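Local structure of DocCel5: Type I dockerin repeat domain from A. cellulolyticus family 5 endoglucanase WP_010249057 S51I, L52N mutant (5NRM) at residues Asp6-Gly9 with Ser10-Ile14. The protein binds a cohesin module of scaffoldin B through its calcium-loaded type I dockerin fold, and so probably docks the family 5 endoglucanase into the cellulosome. Residues are numbered along the deposited sequence; the frame is centred on the assembly and turned at random.
Sequences DGNG and SINSI. With CA (calcium ion), chain C.
Asn-8 and Ser-10 meet at a calcium ion in a local turn of the chain, Asn-8 giving its side-chain OD1 and Ser-10 its backbone O. Asp-6 joins them through OD1, which lies 2.4 Å from the calcium, and the shell is completed by water 1, Asp-4 and both carboxylate oxygens of Asp-15. This is the calcium-binding loop of an EF-hand-like dockerin repeat, running into helix 13-23.

The metal side is tight. Asn-8 OD1 also accepts from Ser-10 N at 3.2 Å, a nearly straight bond (169°) whose donor stands above the amide plane, so one oxygen serves both cation and backbone. Asp-6 OD1 doubles up likewise: Asn-8 N reaches it at 3.1 Å from above the carboxylate plane, closing an Asx turn. Asp-6 CG sits between its backbone N and carbonyl carbon (chi1 64°), which turns OD1 to the ion. Asp-6 OD2 accepts a hydrogen bond from water 1 (2.8 Å) and rests 3.7 Å from the CG2 methyl of Ile-14. The same water donates to Asn-12 OD1 at 2.7 Å; that oxygen also caps the helix by accepting from Ile-14 N.

Away from the ion the contact is looser. The Asn-8 and Asn-12 amides stand almost perpendicular, their ND2 atoms 4.1 Å apart, and Gly-9 and the Ser-10 side chain face the exposed side. Beyond the cap, Ser-13 OG is hydrogen-bonded to Asp-36 and Thr-34 of the other protein chain in the assembly. Water 1 thus links the calcium to the N-cap, which would couple ion binding to the start of a helix that meets this partner, consistent with an ion that orders the binding surface.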
loop_
_atom_site.group_PDB
_atom_site.type_symbol
_atom_site.label_atom_id
_atom_site.label_comp_id
_atom_site.label_asym_id
_atom_site.label_seq_id
_atom_site.Cartn_x
_atom_site.Cartn_y
_atom_site.Cartn_z
ATOM N N ASP B 6 13.188 11.953 0.208
ATOM C CA ASP B 6 14.504 11.303 0.286
ATOM C C ASP B 6 15.254 11.436 -1.020
ATOM O O ASP B 6 16.376 10.994 -1.074
ATOM C CB ASP B 6 14.477 9.836 0.705
ATOM C CG ASP B 6 13.756 8.916 -0.293
ATOM O OD1 ASP B 6 13.447 9.303 -1.393
ATOM O OD2 ASP B 6 13.574 7.756 0.152
ATOM N N GLY B 7 14.687 12.063 -2.042
ATOM C CA GLY B 7 15.437 12.354 -3.250
ATOM C C GLY B 7 15.686 11.189 -4.170
ATOM O O GLY B 7 16.491 11.360 -5.112
ATOM N N ASN B 8 15.034 10.053 -3.924
ATOM C CA ASN B 8 15.385 8.848 -4.682
ATOM C C ASN B 8 14.739 8.797 -6.082
ATOM O O ASN B 8 15.157 7.987 -6.906
ATOM C CB ASN B 8 15.172 7.557 -3.917
ATOM C CG ASN B 8 13.742 7.161 -3.799
ATOM O OD1 ASN B 8 12.821 7.964 -4.064
ATOM N ND2 ASN B 8 13.510 5.926 -3.435
ATOM N N GLY B 9 13.873 9.741 -6.406
ATOM C CA GLY B 9 13.246 9.799 -7.738
ATOM C C GLY B 9 11.759 9.405 -7.740
ATOM O O GLY B 9 11.092 9.699 -8.729
ATOM N N SER B 10 11.261 8.793 -6.688
ATOM C CA SER B 10 9.870 8.373 -6.647
ATOM C C SER B 10 9.264 8.812 -5.334
ATOM O O SER B 10 9.977 8.898 -4.313
ATOM C CB SER B 10 9.804 6.866 -6.739
ATOM O OG SER B 10 8.418 6.422 -6.698
ATOM N N ILE B 11 7.958 9.089 -5.346
ATOM C CA ILE B 11 7.227 9.444 -4.116
ATOM C C ILE B 11 6.581 8.157 -3.612
ATOM O O ILE B 11 5.742 7.553 -4.317
ATOM C CB ILE B 11 6.138 10.507 -4.431
ATOM C CG1 ILE B 11 6.765 11.821 -4.976
ATOM C CG2 ILE B 11 5.334 10.745 -3.154
ATOM C CD1 ILE B 11 5.753 12.635 -5.691
ATOM N N ASN B 12 6.926 7.720 -2.406
ATOM C CA ASN B 12 6.437 6.446 -1.925
ATOM C C ASN B 12 6.329 6.443 -0.395
ATOM O O ASN B 12 6.434 7.494 0.250
ATOM C CB ASN B 12 7.300 5.287 -2.489
ATOM C CG ASN B 12 8.755 5.307 -1.988
ATOM O OD1 ASN B 12 9.027 5.746 -0.871
ATOM N ND2 ASN B 12 9.656 4.770 -2.808
ATOM N N SER B 13 6.026 5.268 0.152
ATOM C CA SER B 13 5.729 5.188 1.567
ATOM C C SER B 13 6.955 5.409 2.475
ATOM O O SER B 13 6.807 5.716 3.663
ATOM C CB SER B 13 5.085 3.819 1.900
ATOM O OG SER B 13 5.955 2.733 1.553
ATOM N N ILE B 14 8.144 5.296 1.900
ATOM C CA ILE B 14 9.356 5.696 2.667
ATOM C C ILE B 14 9.453 7.243 2.793
ATOM O O ILE B 14 9.781 7.735 3.864
ATOM C CB ILE B 14 10.629 5.043 2.105
ATOM C CG1 ILE B 14 10.541 3.495 2.374
ATOM C CG2 ILE B 14 11.846 5.717 2.675
ATOM C CD1 ILE B 14 11.661 2.652 1.759
HETATM CA CA CA C . 11.360 9.105 -2.532
HETATM O O HOH W 1 11.395 7.006 -1.353
#